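Local coordinates for protein cytosolic IMP-GMP specific 5'-nucleotidase (Legionella pneumophila subsp. pneumophila, PDB 4OHF) that probably hydrolyses the 5'-phosphate of nucleoside monophosphates such as IMP and GMP, with a magnesium ion bound in its HAD-like core, at residues I186-V191 with M431-D436; A349-L354 with T386-I391. One frame throughout, in Å; residues are numbered along the deposited sequence.

Overall arrangement
Two contacts of very different span show how one chain combines local and long-range closure. Strand 19-22, at the middle of the mixed sheet, precedes both. The chain then reaches 186-191, which leads into helix 189-200, and runs through core strands such as 204-208, 298-302 and 319-323 before entering the long helix 338-367. Contact 2 closes a short loop there, pairing 349-354 with 386-391 and joining the two arms of a helical hairpin. After strand 429-431, contact 1 closes the wide loop, tying the end of that strand to the segment leading into helix 189-200. Contact 2 is thus nested inside the loop closed by contact 1, their centres about 44 Å apart; both touch the second subunit.

Contact 1. Residues I186-V191 with M431-D436; sequences IREKEV and MEKLSD
Glu-188 and Ser-435 illustrate how one carboxylate can join two segments that are far apart in sequence. The polar link has a direct and a water-mediated arm. Ser-435 OG donates a hydrogen bond to Glu-188 OE1, though the modelled length is implausibly short and its exact value doubtful. The other oxygen, Glu-188 OE2, accepts from a water 3.0 Å away, and that water accepts in turn from Ser-435 N at 3.2 Å. Glu-188 gets there as an extended arm, its CG anti to the backbone N (chi1 172°). Arg-30 adds a salt bridge to OE2.

Aliphatic packing and a salt bridge within 431-436 surround this link. Lys-433 runs at a slant across the Glu-188 side chain, its CE 3.7 Å from Glu-188 OE1, while its ammonium turns to its own segment: NZ meets Asp-436 OD2 at 3.2 Å on the syn side, 27° out of the carboxylate plane. Asp-436 also holds the backbone, OD1 taking Lys-433 N at 3.1 Å from above that plane. The CB atoms of Glu-190 and Ser-435 lie 3.9 Å apart, and Val-191 and Leu-434 both rest on Leu-28 of helix 24-28.

The arrangement belongs to the HAD-like core: the turn leaving sheet strand 429-431 is tied to the segment that leads into helix 189-200, with the side chain of Lys-433 about 9 Å from that of the magnesium ligand Asp-303.

Contact 2. Residues A349-L354 with T386-I391; sequences AIKKEL and TVDLQI
An antiparallel helical hairpin, formed by helices 338-367 and 374-399, is the element to which this contact belongs, and it exemplifies an apolar seam edged by a salt bridge. Over these short segments the axes come within 9.9 Å, with an angle of 156° between their N-to-C directions. Lys-351 takes part in both kinds of interaction. Its aliphatic portion packs against the partner helix: CB lies 3.9 Å from Ile-391 CD1, the two side chains crossing at about a right angle, and CG is 4.1 Å from Val-387 CG1. That same methyl, set between the backbone N and the carbonyl carbon of Val-387 (chi1 62°), meets Leu-354 CD1 at 4.0 Å, tip to tip.

Bends at chi2 and chi4 bring the Lys-351 ammonium obliquely onto Asp-388. NZ donates to the syn lone pair of Asp-388 OD1 at 2.6 Å, a charged hydrogen bond at the margin of the seam. A long ion pair also links this ammonium to Glu-355, one turn further along, so Glu-355 adds at most a weak second partner, from its own helix.

Along the hairpin the seam continues in both directions: Leu-354 leans on Leu-380, Gln-383 and Ile-384 of helix 374-399, and Ile-391 rests on Ala-347 of helix 338-367, while Arg-447 of the second subunit packs on Lys-351.

Contact 1. Residues I186-V191 with M431-D436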
ATOM      1  N   ILE B 186     -39.306 -13.569 -11.808  1.00 46.23           N
ATOM      2  CA  ILE B 186     -39.956 -14.845 -11.577  1.00 47.04           C
ATOM      3  C   ILE B 186     -40.652 -14.820 -10.224  1.00 48.60           C
ATOM      4  O   ILE B 186     -40.071 -14.410  -9.224  1.00 48.08           O
ATOM      5  CB  ILE B 186     -38.921 -15.999 -11.572  1.00 47.15           C
ATOM      6  CG1 ILE B 186     -38.241 -16.111 -12.927  1.00 47.88           C
ATOM      7  CG2 ILE B 186     -39.595 -17.310 -11.261  1.00 46.70           C
ATOM      8  CD1 ILE B 186     -37.116 -17.113 -12.950  1.00 46.41           C
ATOM      9  N   ARG B 187     -41.903 -15.256 -10.201  1.00 51.06           N
ATOM     10  CA  ARG B 187     -42.677 -15.310  -8.967  1.00 53.82           C
ATOM     11  C   ARG B 187     -42.604 -16.718  -8.390  1.00 55.13           C
ATOM     12  O   ARG B 187     -42.505 -17.699  -9.123  1.00 56.56           O
ATOM     13  CB  ARG B 187     -44.124 -14.933  -9.249  1.00 56.04           C
ATOM     14  CG  ARG B 187     -44.323 -13.450  -9.529  1.00 57.98           C
ATOM     15  CD  ARG B 187     -45.590 -13.211 -10.336  1.00 61.01           C
ATOM     16  NE  ARG B 187     -46.265 -11.980  -9.938  1.00 60.81           N
ATOM     17  CZ  ARG B 187     -47.342 -11.494 -10.543  1.00 61.48           C
ATOM     18  NH1 ARG B 187     -47.866 -12.138 -11.584  1.00 61.05           N
ATOM     19  NH2 ARG B 187     -47.901 -10.375 -10.098  1.00 59.63           N
ATOM     20  N   GLU B 188     -42.645 -16.824  -7.073  1.00 56.91           N
ATOM     21  CA  GLU B 188     -42.549 -18.127  -6.435  1.00 57.67           C
ATOM     22  C   GLU B 188     -43.282 -18.126  -5.107  1.00 57.61           C
ATOM     23  O   GLU B 188     -42.848 -17.477  -4.157  1.00 58.97           O
ATOM     24  CB  GLU B 188     -41.069 -18.497  -6.221  1.00 57.18           C
ATOM     25  CG  GLU B 188     -40.829 -19.754  -5.375  1.00 58.74           C
ATOM     26  CD  GLU B 188     -39.347 -20.038  -5.121  1.00 59.54           C
ATOM     27  OE1 GLU B 188     -39.045 -21.005  -4.387  1.00 59.95           O
ATOM     28  OE2 GLU B 188     -38.487 -19.304  -5.653  1.00 57.14           O
ATOM     29  N   LYS B 189     -44.390 -18.853  -5.047  1.00 56.70           N
ATOM     30  CA  LYS B 189     -45.178 -18.952  -3.825  1.00 56.80           C
ATOM     31  C   LYS B 189     -44.330 -19.344  -2.617  1.00 54.64           C
ATOM     32  O   LYS B 189     -44.448 -18.755  -1.548  1.00 54.73           O
ATOM     33  CB  LYS B 189     -46.310 -19.974  -4.007  1.00 58.49           C
ATOM     34  CG  LYS B 189     -47.110 -20.249  -2.735  1.00 63.16           C
ATOM     35  CD  LYS B 189     -48.430 -20.994  -2.986  1.00 65.17           C
ATOM     36  CE  LYS B 189     -48.226 -22.406  -3.549  1.00 67.13           C
ATOM     37  NZ  LYS B 189     -47.658 -22.414  -4.932  1.00 66.96           N
ATOM     38  N   GLU B 190     -43.469 -20.330  -2.795  1.00 53.30           N
ATOM     39  CA  GLU B 190     -42.626 -20.799  -1.707  1.00 54.20           C
ATOM     40  C   GLU B 190     -41.917 -19.687  -0.919  1.00 53.29           C
ATOM     41  O   GLU B 190     -41.820 -19.759   0.307  1.00 53.07           O
ATOM     42  CB  GLU B 190     -41.594 -21.797  -2.241  1.00 56.80           C
ATOM     43  CG  GLU B 190     -42.167 -23.121  -2.785  1.00 59.40           C
ATOM     44  CD  GLU B 190     -43.110 -22.951  -3.993  1.00 62.97           C
ATOM     45  OE1 GLU B 190     -42.758 -22.255  -4.973  1.00 61.17           O
ATOM     46  OE2 GLU B 190     -44.216 -23.536  -3.965  1.00 65.23           O
ATOM     47  N   VAL B 191     -41.420 -18.664  -1.610  1.00 51.16           N
ATOM     48  CA  VAL B 191     -40.720 -17.574  -0.937  1.00 49.46           C
ATOM     49  C   VAL B 191     -41.596 -16.964   0.143  1.00 49.33           C
ATOM     50  O   VAL B 191     -41.163 -16.815   1.281  1.00 48.56           O
ATOM     51  CB  VAL B 191     -40.294 -16.447  -1.924  1.00 49.13           C
ATOM     52  CG1 VAL B 191     -39.807 -15.235  -1.153  1.00 46.28           C
ATOM     53  CG2 VAL B 191     -39.197 -16.941  -2.841  1.00 45.45           C
ATOM     54  N   MET B 431     -27.027 -21.676  -1.297  1.00 37.13           N
ATOM     55  CA  MET B 431     -28.050 -22.507  -1.902  1.00 37.98           C
ATOM     56  C   MET B 431     -28.371 -21.914  -3.265  1.00 39.00           C
ATOM     57  O   MET B 431     -27.988 -20.790  -3.555  1.00 40.28           O
ATOM     58  CB  MET B 431     -29.299 -22.510  -1.013  1.00 39.50           C
ATOM     59  CG  MET B 431     -29.847 -21.107  -0.596  1.00 40.48           C
ATOM     60  SD  MET B 431     -29.088 -20.278   0.878  1.00 42.68           S
ATOM     61  CE  MET B 431     -28.561 -21.620   1.725  1.00 37.28           C
ATOM     62  N   GLU B 432     -29.060 -22.661  -4.113  1.00 39.51           N
ATOM     63  CA  GLU B 432     -29.388 -22.119  -5.416  1.00 39.48           C
ATOM     64  C   GLU B 432     -30.370 -20.958  -5.301  1.00 39.08           C
ATOM     65  O   GLU B 432     -30.305 -20.020  -6.091  1.00 41.41           O
ATOM     66  CB  GLU B 432     -29.970 -23.200  -6.311  1.00 40.65           C
ATOM     67  CG  GLU B 432     -30.674 -22.644  -7.529  1.00 43.16           C
ATOM     68  CD  GLU B 432     -31.493 -23.696  -8.245  1.00 45.85           C
ATOM     69  OE1 GLU B 432     -32.014 -24.603  -7.557  1.00 49.69           O
ATOM     70  OE2 GLU B 432     -31.628 -23.606  -9.483  1.00 45.92           O
ATOM     71  N   LYS B 433     -31.284 -21.017  -4.336  1.00 36.51           N
ATOM     72  CA  LYS B 433     -32.250 -19.936  -4.149  1.00 35.19           C
ATOM     73  C   LYS B 433     -32.770 -19.854  -2.714  1.00 34.35           C
ATOM     74  O   LYS B 433     -32.792 -20.837  -1.981  1.00 33.09           O
ATOM     75  CB  LYS B 433     -33.428 -20.085  -5.131  1.00 36.35           C
ATOM     76  CG  LYS B 433     -34.218 -21.379  -4.993  1.00 35.59           C
ATOM     77  CD  LYS B 433     -35.383 -21.412  -5.960  1.00 38.97           C
ATOM     78  CE  LYS B 433     -36.144 -22.713  -5.839  1.00 37.86           C
ATOM     79  NZ  LYS B 433     -35.176 -23.831  -5.982  1.00 44.58           N
ATOM     80  N   LEU B 434     -33.194 -18.664  -2.327  1.00 34.33           N
ATOM     81  CA  LEU B 434     -33.684 -18.386  -0.985  1.00 35.80           C
ATOM     82  C   LEU B 434     -34.722 -19.353  -0.398  1.00 37.98           C
ATOM     83  O   LEU B 434     -34.654 -19.695   0.796  1.00 37.93           O
ATOM     84  CB  LEU B 434     -34.236 -16.969  -0.958  1.00 35.58           C
ATOM     85  CG  LEU B 434     -34.710 -16.406   0.372  1.00 36.80           C
ATOM     86  CD1 LEU B 434     -33.555 -16.368   1.407  1.00 38.04           C
ATOM     87  CD2 LEU B 434     -35.230 -15.012   0.103  1.00 35.53           C
ATOM     88  N   SER B 435     -35.684 -19.793  -1.206  1.00 36.91           N
ATOM     89  CA  SER B 435     -36.703 -20.694  -0.683  1.00 37.22           C
ATOM     90  C   SER B 435     -36.053 -22.014  -0.261  1.00 37.36           C
ATOM     91  O   SER B 435     -36.625 -22.779   0.518  1.00 36.16           O
ATOM     92  CB  SER B 435     -37.810 -20.934  -1.724  1.00 37.11           C
ATOM     93  OG  SER B 435     -37.330 -21.647  -2.849  1.00 36.83           O
ATOM     94  N   ASP B 436     -34.858 -22.290  -0.779  1.00 37.46           N
ATOM     95  CA  ASP B 436     -34.156 -23.507  -0.386  1.00 37.18           C
ATOM     96  C   ASP B 436     -33.906 -23.357   1.117  1.00 36.62           C
ATOM     97  O   ASP B 436     -34.217 -24.238   1.914  1.00 37.13           O
ATOM     98  CB  ASP B 436     -32.828 -23.655  -1.146  1.00 36.73           C
ATOM     99  CG  ASP B 436     -33.026 -24.030  -2.617  1.00 40.48           C
ATOM    100  OD1 ASP B 436     -32.047 -23.921  -3.404  1.00 40.48           O
ATOM    101  OD2 ASP B 436     -34.159 -24.433  -2.989  1.00 38.53           O
TER
HETATM  102  O   HOH W   1     -36.244 -18.258  -3.973  1.00 39.10           O

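Contact 2. Residues A349-L354 with T386-I391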
ATOM      1  N   ALA B 349      -8.194 -45.241 -10.952  1.00 56.92           N
ATOM      2  CA  ALA B 349      -7.794 -46.239  -9.961  1.00 55.12           C
ATOM      3  C   ALA B 349      -6.840 -47.241 -10.610  1.00 54.84           C
ATOM      4  O   ALA B 349      -5.730 -47.477 -10.120  1.00 54.29           O
ATOM      5  CB  ALA B 349      -9.026 -46.964  -9.426  1.00 52.95           C
ATOM      6  N   ILE B 350      -7.286 -47.826 -11.719  1.00 53.52           N
ATOM      7  CA  ILE B 350      -6.483 -48.791 -12.455  1.00 53.60           C
ATOM      8  C   ILE B 350      -5.159 -48.169 -12.893  1.00 53.64           C
ATOM      9  O   ILE B 350      -4.097 -48.770 -12.721  1.00 53.75           O
ATOM     10  CB  ILE B 350      -7.241 -49.291 -13.701  1.00 54.06           C
ATOM     11  CG1 ILE B 350      -8.459 -50.106 -13.268  1.00 54.76           C
ATOM     12  CG2 ILE B 350      -6.317 -50.109 -14.588  1.00 52.26           C
ATOM     13  CD1 ILE B 350      -9.351 -50.545 -14.421  1.00 56.99           C
ATOM     14  N   LYS B 351      -5.234 -46.966 -13.460  1.00 52.78           N
ATOM     15  CA  LYS B 351      -4.052 -46.249 -13.925  1.00 52.75           C
ATOM     16  C   LYS B 351      -2.986 -46.109 -12.840  1.00 54.97           C
ATOM     17  O   LYS B 351      -1.819 -46.432 -13.074  1.00 56.40           O
ATOM     18  CB  LYS B 351      -4.441 -44.859 -14.421  1.00 50.50           C
ATOM     19  CG  LYS B 351      -3.344 -44.119 -15.167  1.00 47.16           C
ATOM     20  CD  LYS B 351      -2.852 -42.884 -14.417  1.00 46.36           C
ATOM     21  CE  LYS B 351      -2.156 -41.894 -15.367  1.00 43.24           C
ATOM     22  NZ  LYS B 351      -1.104 -42.555 -16.181  1.00 41.93           N
ATOM     23  N   LYS B 352      -3.381 -45.624 -11.660  1.00 55.67           N
ATOM     24  CA  LYS B 352      -2.445 -45.434 -10.557  1.00 56.58           C
ATOM     25  C   LYS B 352      -1.940 -46.786 -10.072  1.00 56.67           C
ATOM     26  O   LYS B 352      -0.838 -46.891  -9.543  1.00 55.16           O
ATOM     27  CB  LYS B 352      -3.125 -44.672  -9.416  1.00 59.80           C
ATOM     28  CG  LYS B 352      -2.175 -43.892  -8.491  1.00 62.90           C
ATOM     29  CD  LYS B 352      -1.847 -44.659  -7.214  1.00 64.34           C
ATOM     30  CE  LYS B 352      -3.111 -44.982  -6.419  1.00 64.27           C
ATOM     31  NZ  LYS B 352      -3.908 -43.759  -6.100  1.00 64.92           N
ATOM     32  N   GLU B 353      -2.763 -47.814 -10.257  1.00 57.21           N
ATOM     33  CA  GLU B 353      -2.412 -49.180  -9.879  1.00 57.56           C
ATOM     34  C   GLU B 353      -1.245 -49.604 -10.758  1.00 57.35           C
ATOM     35  O   GLU B 353      -0.202 -50.056 -10.282  1.00 56.87           O
ATOM     36  CB  GLU B 353      -3.590 -50.121 -10.138  1.00 58.97           C
ATOM     37  CG  GLU B 353      -4.431 -50.447  -8.921  1.00 63.06           C
ATOM     38  CD  GLU B 353      -3.894 -51.643  -8.143  1.00 65.35           C
ATOM     39  OE1 GLU B 353      -4.438 -51.935  -7.048  1.00 65.30           O
ATOM     40  OE2 GLU B 353      -2.937 -52.290  -8.637  1.00 65.38           O
ATOM     41  N   LEU B 354      -1.449 -49.448 -12.057  1.00 57.05           N
ATOM     42  CA  LEU B 354      -0.449 -49.794 -13.045  1.00 56.62           C
ATOM     43  C   LEU B 354       0.808 -48.969 -12.853  1.00 56.22           C
ATOM     44  O   LEU B 354       1.919 -49.477 -12.951  1.00 56.77           O
ATOM     45  CB  LEU B 354      -1.015 -49.565 -14.449  1.00 54.32           C
ATOM     46  CG  LEU B 354      -2.179 -50.484 -14.833  1.00 53.62           C
ATOM     47  CD1 LEU B 354      -2.751 -50.062 -16.186  1.00 55.50           C
ATOM     48  CD2 LEU B 354      -1.697 -51.924 -14.885  1.00 49.30           C
ATOM     49  N   THR B 386      -2.545 -47.484 -22.965  1.00 55.35           N
ATOM     50  CA  THR B 386      -3.917 -47.816 -23.336  1.00 54.31           C
ATOM     51  C   THR B 386      -4.931 -47.195 -22.364  1.00 54.68           C
ATOM     52  O   THR B 386      -5.903 -46.556 -22.787  1.00 53.98           O
ATOM     53  CB  THR B 386      -4.105 -49.344 -23.391  1.00 52.72           C
ATOM     54  OG1 THR B 386      -3.250 -49.884 -24.402  1.00 51.76           O
ATOM     55  CG2 THR B 386      -5.535 -49.705 -23.712  1.00 51.56           C
ATOM     56  N   VAL B 387      -4.709 -47.365 -21.065  1.00 54.02           N
ATOM     57  CA  VAL B 387      -5.632 -46.787 -20.104  1.00 54.21           C
ATOM     58  C   VAL B 387      -5.556 -45.259 -20.185  1.00 53.55           C
ATOM     59  O   VAL B 387      -6.577 -44.584 -20.092  1.00 52.00           O
ATOM     60  CB  VAL B 387      -5.333 -47.279 -18.663  1.00 54.43           C
ATOM     61  CG1 VAL B 387      -3.945 -46.840 -18.229  1.00 56.50           C
ATOM     62  CG2 VAL B 387      -6.389 -46.758 -17.704  1.00 53.99           C
ATOM     63  N   ASP B 388      -4.349 -44.721 -20.383  1.00 54.34           N
ATOM     64  CA  ASP B 388      -4.163 -43.272 -20.489  1.00 54.20           C
ATOM     65  C   ASP B 388      -4.991 -42.720 -21.631  1.00 54.67           C
ATOM     66  O   ASP B 388      -5.409 -41.558 -21.605  1.00 55.07           O
ATOM     67  CB  ASP B 388      -2.695 -42.913 -20.739  1.00 54.67           C
ATOM     68  CG  ASP B 388      -1.889 -42.767 -19.450  1.00 56.35           C
ATOM     69  OD1 ASP B 388      -2.465 -42.862 -18.342  1.00 56.39           O
ATOM     70  OD2 ASP B 388      -0.662 -42.552 -19.557  1.00 55.17           O
ATOM     71  N   LEU B 389      -5.220 -43.562 -22.636  1.00 54.91           N
ATOM     72  CA  LEU B 389      -6.002 -43.177 -23.806  1.00 54.04           C
ATOM     73  C   LEU B 389      -7.490 -43.288 -23.502  1.00 52.88           C
ATOM     74  O   LEU B 389      -8.274 -42.431 -23.902  1.00 53.13           O
ATOM     75  CB  LEU B 389      -5.650 -44.067 -24.996  1.00 53.73           C
ATOM     76  CG  LEU B 389      -6.430 -43.773 -26.274  1.00 54.89           C
ATOM     77  CD1 LEU B 389      -5.977 -42.444 -26.857  1.00 53.36           C
ATOM     78  CD2 LEU B 389      -6.215 -44.901 -27.272  1.00 55.18           C
ATOM     79  N   GLN B 390      -7.868 -44.348 -22.795  1.00 52.43           N
ATOM     80  CA  GLN B 390      -9.258 -44.570 -22.415  1.00 53.78           C
ATOM     81  C   GLN B 390      -9.744 -43.339 -21.626  1.00 54.38           C
ATOM     82  O   GLN B 390     -10.798 -42.768 -21.917  1.00 53.25           O
ATOM     83  CB  GLN B 390      -9.350 -45.824 -21.542  1.00 55.04           C
ATOM     84  CG  GLN B 390     -10.755 -46.242 -21.151  1.00 59.44           C
ATOM     85  CD  GLN B 390     -10.766 -47.347 -20.086  1.00 63.42           C
ATOM     86  OE1 GLN B 390     -10.042 -48.346 -20.195  1.00 64.24           O
ATOM     87  NE2 GLN B 390     -11.596 -47.172 -19.056  1.00 63.00           N
ATOM     88  N   ILE B 391      -8.935 -42.942 -20.641  1.00 53.67           N
ATOM     89  CA  ILE B 391      -9.193 -41.803 -19.762  1.00 51.13           C
ATOM     90  C   ILE B 391      -9.270 -40.476 -20.506  1.00 51.43           C
ATOM     91  O   ILE B 391     -10.221 -39.711 -20.338  1.00 50.61           O
ATOM     92  CB  ILE B 391      -8.068 -41.680 -18.687  1.00 49.37           C
ATOM     93  CG1 ILE B 391      -8.194 -42.808 -17.660  1.00 47.78           C
ATOM     94  CG2 ILE B 391      -8.119 -40.315 -18.018  1.00 44.88           C
ATOM     95  CD1 ILE B 391      -6.928 -43.035 -16.826  1.00 46.23           C
TER